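Local coordinates for protein luciferase (Lingulodinium polyedrum, PDB 1VPR) that catalyses the light-emitting oxidation of dinoflagellate luciferin by molecular oxygen, here as the third of three homologous luciferase domains, giving blue flashes by night, at residues A[59-64]-A[174-179]; A[91-96]-A[167-172]; A[289-294]-A[298-303]. All blocks are in the same frame, centred on the assembly; numbering follows the deposited sequence.

Interaction 1: A[59-64]-A[174-179]; sequences HYLLEC and AFIKEA
Two first torsions set the meeting of Ile176 with Leu61 and Leu62. In Ile176 the branch CG2 stands anti to the backbone N while CG1 lies beside it (chi1 -64°), so the two arms separate and reach different leucines; in Leu62 the corresponding angle is -89°, which carries CG and its methyls over towards Ile176. The motif is helix-against-helix packing, in which helix 57-65 of the luciferase helical bundle domain meets helix 172-181 of the catalytic domain. Between 59-64 and 174-179 the nearest CA atoms are those of Leu62 and Ile176, 7.1 Å apart, and the touching is done by aliphatic side chains, with no hydrogen bond across. Ile176 supplies the central residue: its side chain sets out toward helix 57-65, and its two branches diverge, CG2 to Leu62 and CD1 to Leu61. CG2 meets the branch point of Leu62, at 3.6 Å from CG, and also lies 3.9 Å from CD2. Because these two side chains slide past each other in opposite directions, the contact is made along their flanks and not end to end. CB of Ile176 adds to it, likewise 3.9 Å from Leu62 CD2. The joint area buried, 185 Å², is small, as expected when three side chains form the contact. Other apolar groups extend it: Ala173 and Ile180 of the same helix also touch Leu62, and Phe38 and Leu43 lie against Leu61. A neighbouring flank of helix 172-181 is covered by helix 187-197, where Ala179 rests on Ile193. The other arm of Ile176 is extended (chi2 179°), and its terminal methyl CD1 finishes 3.9 Å from Leu61 CB, at the base of that leucine.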
# COMPACT_ATOMS: atom_id res chain seq x y z
N HIS A 59 -16.91 -10.61 -2.44
CA HIS A 59 -16.56 -12.01 -2.22
C HIS A 59 -15.28 -12.37 -2.97
O HIS A 59 -14.51 -13.22 -2.53
CB HIS A 59 -17.69 -12.94 -2.65
CG HIS A 59 -18.86 -12.91 -1.74
ND1 HIS A 59 -19.72 -11.83 -1.66
CD2 HIS A 59 -19.29 -13.79 -0.81
CE1 HIS A 59 -20.61 -12.05 -0.71
NE2 HIS A 59 -20.37 -13.23 -0.18
N TYR A 60 -15.08 -11.73 -4.12
CA TYR A 60 -13.88 -11.99 -4.91
C TYR A 60 -12.68 -11.41 -4.15
O TYR A 60 -11.63 -12.05 -4.02
CB TYR A 60 -13.99 -11.32 -6.28
CG TYR A 60 -12.73 -11.41 -7.11
CD1 TYR A 60 -12.30 -12.63 -7.64
CD2 TYR A 60 -11.97 -10.26 -7.38
CE1 TYR A 60 -11.14 -12.70 -8.43
CE2 TYR A 60 -10.82 -10.32 -8.17
CZ TYR A 60 -10.42 -11.53 -8.69
OH TYR A 60 -9.28 -11.58 -9.47
N LEU A 61 -12.84 -10.19 -3.66
CA LEU A 61 -11.78 -9.53 -2.90
C LEU A 61 -11.42 -10.36 -1.66
O LEU A 61 -10.25 -10.49 -1.32
CB LEU A 61 -12.22 -8.12 -2.49
CG LEU A 61 -12.43 -7.11 -3.62
CD1 LEU A 61 -12.68 -5.75 -3.00
CD2 LEU A 61 -11.21 -7.09 -4.54
N LEU A 62 -12.42 -10.92 -0.99
CA LEU A 62 -12.13 -11.72 0.19
C LEU A 62 -11.23 -12.88 -0.16
O LEU A 62 -10.29 -13.18 0.57
CB LEU A 62 -13.41 -12.27 0.83
CG LEU A 62 -14.07 -11.38 1.88
CD1 LEU A 62 -15.20 -12.18 2.54
CD2 LEU A 62 -13.05 -10.96 2.94
N GLU A 63 -11.50 -13.53 -1.29
CA GLU A 63 -10.66 -14.64 -1.67
C GLU A 63 -9.28 -14.14 -2.11
O GLU A 63 -8.29 -14.81 -1.87
CB GLU A 63 -11.31 -15.43 -2.80
CG GLU A 63 -10.60 -16.73 -3.11
CD GLU A 63 -11.34 -17.53 -4.16
OE1 GLU A 63 -10.92 -17.53 -5.34
OE2 GLU A 63 -12.37 -18.15 -3.81
N CYS A 64 -9.21 -12.96 -2.72
CA CYS A 64 -7.91 -12.45 -3.14
C CYS A 64 -7.05 -12.08 -1.95
O CYS A 64 -5.82 -12.01 -2.07
CB CYS A 64 -8.06 -11.25 -4.07
SG CYS A 64 -8.61 -11.67 -5.74
N ALA A 174 -11.59 -7.92 7.32
CA ALA A 174 -12.51 -7.78 8.44
C ALA A 174 -13.63 -6.80 8.08
O ALA A 174 -14.79 -7.04 8.42
CB ALA A 174 -11.75 -7.31 9.68
N PHE A 175 -13.28 -5.71 7.38
CA PHE A 175 -14.29 -4.72 6.98
C PHE A 175 -15.20 -5.26 5.90
O PHE A 175 -16.40 -5.01 5.90
CB PHE A 175 -13.62 -3.43 6.50
CG PHE A 175 -13.04 -2.62 7.61
CD1 PHE A 175 -13.83 -1.73 8.33
CD2 PHE A 175 -11.71 -2.81 8.00
CE1 PHE A 175 -13.32 -1.05 9.43
CE2 PHE A 175 -11.18 -2.15 9.09
CZ PHE A 175 -11.98 -1.26 9.81
N ILE A 176 -14.63 -6.03 4.97
CA ILE A 176 -15.41 -6.64 3.91
C ILE A 176 -16.40 -7.65 4.49
O ILE A 176 -17.56 -7.67 4.11
CB ILE A 176 -14.51 -7.35 2.88
CG1 ILE A 176 -13.61 -6.32 2.19
CG2 ILE A 176 -15.37 -8.06 1.82
CD1 ILE A 176 -12.65 -6.92 1.17
N LYS A 177 -15.93 -8.49 5.42
CA LYS A 177 -16.82 -9.49 6.03
C LYS A 177 -18.00 -8.79 6.73
O LYS A 177 -19.11 -9.32 6.78
CB LYS A 177 -16.03 -10.34 7.03
N GLU A 178 -17.76 -7.60 7.27
CA GLU A 178 -18.82 -6.83 7.91
C GLU A 178 -19.85 -6.41 6.87
O GLU A 178 -21.05 -6.53 7.09
CB GLU A 178 -18.24 -5.60 8.59
CG GLU A 178 -17.78 -5.87 9.99
CD GLU A 178 -18.94 -6.14 10.93
OE1 GLU A 178 -18.69 -6.55 12.07
OE2 GLU A 178 -20.10 -5.92 10.51
N ALA A 179 -19.36 -5.92 5.73
CA ALA A 179 -20.22 -5.49 4.63
C ALA A 179 -21.01 -6.67 4.08
O ALA A 179 -22.20 -6.54 3.80
CB ALA A 179 -19.38 -4.87 3.52

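Interaction 2: A[91-96]-A[167-172]; sequences AMTEKL and TVSGGQ
Thr93 meets Val168 and Ser169 through both branches of its side chain. Its OG1 lies 3.4 Å from Val168 CG2, and its methyl CG2 is 3.6 Å from Ser169 CB, so one residue of helix 87-100 spans two successive residues of strand 163-169. The Thr93 and Val168 side chains cross obliquely. Val168 presents the methyl that stands between its own backbone N and carbonyl carbon (chi1 -69°), and that methyl also comes within 4.0 Å of Thr93 CG2. Thr93 is turned so that OG1 sits beside its backbone N (chi1 -59°), from where the hydroxyl bonds to the carbonyl O of Val89, one helical turn earlier. Further out, Val168 and Ser169 both pair with Phe302 as a classic beta bulge, and the bulge explains why two neighbouring strand residues direct their CB atoms to the same helix. Phe287 also touches Thr93, and Leu96 packs on Phe302, placing the helix against the antiparallel sheet of the catalytic domain. A glycine at Thr93 would probably open a gap in front of Val168 CG2 and Ser169 CB and leave the Val89 carbonyl without its side-chain partner. With the hydroxyl engaged inside its own helix, what crosses the interface is van der Waals packing, in which OG1 serves as a surface for a methyl.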
# COMPACT_ATOMS: atom_id res chain seq x y z
N ALA A 91 -4.17 -9.73 22.59
CA ALA A 91 -4.17 -8.85 23.75
C ALA A 91 -3.12 -7.74 23.64
O ALA A 91 -3.36 -6.59 24.04
CB ALA A 91 -3.94 -9.66 25.02
N MSE A 92 -1.95 -8.06 23.11
CA MSE A 92 -0.94 -7.02 22.97
C MSE A 92 -1.46 -6.02 21.96
O MSE A 92 -1.28 -4.81 22.12
CB MSE A 92 0.38 -7.61 22.48
CG MSE A 92 0.99 -8.62 23.42
SE MSE A 92 2.46 -9.59 22.60
CE MSE A 92 3.90 -8.85 23.60
N THR A 93 -2.11 -6.51 20.91
CA THR A 93 -2.63 -5.63 19.86
C THR A 93 -3.73 -4.69 20.37
O THR A 93 -3.74 -3.49 20.04
CB THR A 93 -3.12 -6.46 18.66
OG1 THR A 93 -2.02 -7.24 18.15
CG2 THR A 93 -3.64 -5.57 17.54
N GLU A 94 -4.63 -5.22 21.18
CA GLU A 94 -5.70 -4.40 21.75
C GLU A 94 -5.08 -3.26 22.57
O GLU A 94 -5.51 -2.11 22.48
CB GLU A 94 -6.60 -5.26 22.62
N LYS A 95 -4.06 -3.56 23.37
CA LYS A 95 -3.42 -2.53 24.18
C LYS A 95 -2.74 -1.48 23.30
O LYS A 95 -2.83 -0.27 23.57
CB LYS A 95 -2.43 -3.18 25.16
CG LYS A 95 -1.67 -2.20 26.06
CD LYS A 95 -0.95 -2.95 27.19
CE LYS A 95 0.07 -2.06 27.89
NZ LYS A 95 -0.51 -0.71 28.18
N LEU A 96 -2.05 -1.93 22.24
CA LEU A 96 -1.39 -0.99 21.33
C LEU A 96 -2.42 -0.07 20.64
O LEU A 96 -2.17 1.11 20.41
CB LEU A 96 -0.61 -1.75 20.25
CG LEU A 96 0.63 -2.53 20.67
CD1 LEU A 96 1.18 -3.31 19.47
CD2 LEU A 96 1.69 -1.56 21.19
N THR A 167 -0.67 -8.96 9.29
CA THR A 167 -1.65 -8.03 9.81
C THR A 167 -2.44 -8.60 10.98
O THR A 167 -3.04 -9.70 10.87
CB THR A 167 -2.64 -7.64 8.72
OG1 THR A 167 -1.92 -7.15 7.59
CG2 THR A 167 -3.61 -6.57 9.24
N VAL A 168 -2.48 -7.86 12.09
CA VAL A 168 -3.22 -8.32 13.25
C VAL A 168 -4.32 -7.34 13.64
O VAL A 168 -5.13 -7.60 14.52
CB VAL A 168 -2.27 -8.63 14.46
CG1 VAL A 168 -1.44 -9.87 14.14
CG2 VAL A 168 -1.35 -7.43 14.78
N SER A 169 -4.38 -6.21 12.95
CA SER A 169 -5.45 -5.25 13.23
C SER A 169 -5.59 -4.28 12.09
O SER A 169 -4.59 -3.81 11.54
CB SER A 169 -5.19 -4.47 14.52
OG SER A 169 -6.23 -3.52 14.69
N GLY A 170 -6.84 -3.99 11.73
CA GLY A 170 -7.09 -3.05 10.66
C GLY A 170 -7.06 -3.65 9.28
O GLY A 170 -6.99 -2.91 8.29
N GLY A 171 -7.12 -4.97 9.19
CA GLY A 171 -7.12 -5.60 7.89
C GLY A 171 -8.41 -5.34 7.14
O GLY A 171 -9.51 -5.29 7.74
N GLN A 172 -8.30 -5.19 5.82
CA GLN A 172 -9.49 -4.92 5.02
C GLN A 172 -10.48 -6.07 5.00
O GLN A 172 -11.68 -5.84 4.91
CB GLN A 172 -9.13 -4.56 3.58
CG GLN A 172 -10.34 -4.17 2.75
CD GLN A 172 -10.03 -4.03 1.28
OE1 GLN A 172 -9.32 -4.86 0.70
NE2 GLN A 172 -10.56 -2.98 0.66

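Interaction 3: A[289-294]-A[298-303]; sequences RQATEV and ISFVFY
A beta hairpin of the calycin-type barrel pairs Arg289 to Glu293 with Phe302 back to Ile298, the strand axes running antiparallel at 161°. Gln290 and Val301 form one hydrogen-bonded pair, with Gln290 N to Val301 O at 2.7 Å and a nearly straight N-H...O angle of 173°; Thr292 and Ser299 form the next, with Thr292 N to Ser299 O at 2.9 Å. The extended Gln290 chain runs alongside Val301, and its OE1 takes a 2.7 Å hydrogen bond from Tyr303 OH. That hydroxyl approaches from above the amide plane, 44° out of it, while Arg277 NE gives OE1 a second donor. A water bonds both Thr292 OG1 and Ser299 O, at 2.6 Å and 2.7 Å; Thr292 OG1 also hydrogen-bonds His200 O. On the other face, Arg289 CG lies 3.9 Å from the centroid of the Phe302 ring, a CH-pi contact over its face, and Ala291 CB sits 3.6 Å from Phe300 CE2. The Arg289 guanidinium continues to a salt bridge with Asp103. The aromatic face of the hairpin lies under helix 87-100, where Ala100 meets Phe300 and Leu97 meets Phe302, with strands 271-282 and 163-169 bordering it.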
# COMPACT_ATOMS: atom_id res chain seq x y z
N ARG A 289 3.41 -0.50 13.33
CA ARG A 289 2.16 0.22 13.34
C ARG A 289 2.14 1.18 12.17
O ARG A 289 3.05 1.98 11.99
CB ARG A 289 1.95 1.02 14.64
CG ARG A 289 0.58 1.74 14.65
CD ARG A 289 0.43 2.71 15.84
NE ARG A 289 1.38 3.83 15.76
CZ ARG A 289 1.71 4.60 16.80
NH1 ARG A 289 2.58 5.60 16.65
NH2 ARG A 289 1.19 4.37 18.01
N GLN A 290 1.09 1.07 11.37
CA GLN A 290 0.90 1.93 10.21
C GLN A 290 -0.21 2.92 10.58
O GLN A 290 -1.28 2.51 11.03
CB GLN A 290 0.46 1.07 9.03
CG GLN A 290 0.15 1.81 7.74
CD GLN A 290 -0.20 0.85 6.63
OE1 GLN A 290 0.59 -0.03 6.28
NE2 GLN A 290 -1.40 1.00 6.08
N ALA A 291 0.02 4.22 10.38
CA ALA A 291 -0.98 5.22 10.71
C ALA A 291 -1.16 6.12 9.51
O ALA A 291 -0.22 6.82 9.10
CB ALA A 291 -0.52 6.04 11.95
N THR A 292 -2.37 6.12 8.95
CA THR A 292 -2.71 6.92 7.78
C THR A 292 -3.76 7.97 8.13
O THR A 292 -4.77 7.65 8.76
CB THR A 292 -3.28 6.05 6.67
OG1 THR A 292 -2.40 4.94 6.44
CG2 THR A 292 -3.42 6.85 5.38
N GLU A 293 -3.54 9.20 7.69
CA GLU A 293 -4.47 10.29 8.02
C GLU A 293 -4.89 11.17 6.86
O GLU A 293 -4.09 11.50 5.98
CB GLU A 293 -3.87 11.19 9.11
CG GLU A 293 -4.83 12.22 9.72
CD GLU A 293 -4.94 13.54 8.96
OE1 GLU A 293 -5.76 14.40 9.39
OE2 GLU A 293 -4.21 13.74 7.95
N VAL A 294 -6.16 11.54 6.88
CA VAL A 294 -6.73 12.45 5.91
C VAL A 294 -7.97 13.10 6.55
O VAL A 294 -8.78 12.44 7.23
CB VAL A 294 -7.09 11.75 4.58
CG1 VAL A 294 -8.34 10.90 4.73
CG2 VAL A 294 -7.23 12.79 3.47
N ILE A 298 -7.62 9.46 11.44
CA ILE A 298 -6.46 8.58 11.44
C ILE A 298 -6.89 7.12 11.46
O ILE A 298 -7.66 6.73 12.34
CB ILE A 298 -5.57 8.82 12.66
CG1 ILE A 298 -5.08 10.26 12.67
CG2 ILE A 298 -4.37 7.85 12.62
CD1 ILE A 298 -4.27 10.63 13.89
N SER A 299 -6.40 6.33 10.51
CA SER A 299 -6.70 4.89 10.45
C SER A 299 -5.42 4.09 10.74
O SER A 299 -4.40 4.34 10.10
CB SER A 299 -7.20 4.50 9.06
OG SER A 299 -8.39 5.18 8.73
N PHE A 300 -5.47 3.15 11.70
CA PHE A 300 -4.32 2.33 12.08
C PHE A 300 -4.35 0.89 11.56
O PHE A 300 -5.41 0.26 11.50
CB PHE A 300 -4.16 2.25 13.61
CG PHE A 300 -3.91 3.57 14.28
CD1 PHE A 300 -4.96 4.31 14.83
CD2 PHE A 300 -2.62 4.09 14.33
CE1 PHE A 300 -4.73 5.54 15.42
CE2 PHE A 300 -2.38 5.33 14.93
CZ PHE A 300 -3.43 6.05 15.47
N VAL A 301 -3.18 0.39 11.17
CA VAL A 301 -3.04 -1.00 10.74
C VAL A 301 -1.88 -1.51 11.59
O VAL A 301 -0.85 -0.82 11.72
CB VAL A 301 -2.67 -1.14 9.22
CG1 VAL A 301 -2.48 -2.62 8.86
CG2 VAL A 301 -3.79 -0.55 8.36
N PHE A 302 -2.04 -2.67 12.22
CA PHE A 302 -0.96 -3.26 13.03
C PHE A 302 -0.56 -4.59 12.43
O PHE A 302 -1.42 -5.38 12.01
CB PHE A 302 -1.39 -3.50 14.48
CG PHE A 302 -1.51 -2.25 15.30
CD1 PHE A 302 -2.66 -1.47 15.24
CD2 PHE A 302 -0.47 -1.84 16.13
CE1 PHE A 302 -2.78 -0.30 15.98
CE2 PHE A 302 -0.58 -0.68 16.88
CZ PHE A 302 -1.73 0.09 16.81
N TYR A 303 0.76 -4.85 12.42
CA TYR A 303 1.32 -6.10 11.90
C TYR A 303 2.30 -6.63 12.93
O TYR A 303 2.93 -5.86 13.67
CB TYR A 303 2.15 -5.87 10.62
CG TYR A 303 1.52 -5.02 9.54
CD1 TYR A 303 1.60 -3.62 9.58
CD2 TYR A 303 0.93 -5.61 8.44
CE1 TYR A 303 1.11 -2.84 8.52
CE2 TYR A 303 0.44 -4.83 7.37
CZ TYR A 303 0.54 -3.45 7.42
OH TYR A 303 0.10 -2.71 6.33
O HOH W 1 -3.16 3.02 8.09
O HOH W 2 -7.92 7.81 7.53

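Interactions 2 and 3 share the ten-stranded antiparallel sheet of the catalytic domain: their centres are about 11 Å apart, and neighbouring strands 163-169 and 297-307 join them through probable backbone hydrogen bonds, Val168 N to Phe302 O at 2.7 Å and Ser169 O to Phe302 N at 2.9 Å. The centre of interaction 1 lies about 18 and 19 Å from those of interactions 2 and 3; this contact adjoins interaction 2 only in sequence, and its nearest atoms stay about 7 Å from interaction 3. Along the chain, interaction 2 is nested within the loop closed by interaction 1, and interaction 3 follows both. Helix 172-181 follows strand 163-169, so a short connection links the barrel wall to interaction 1.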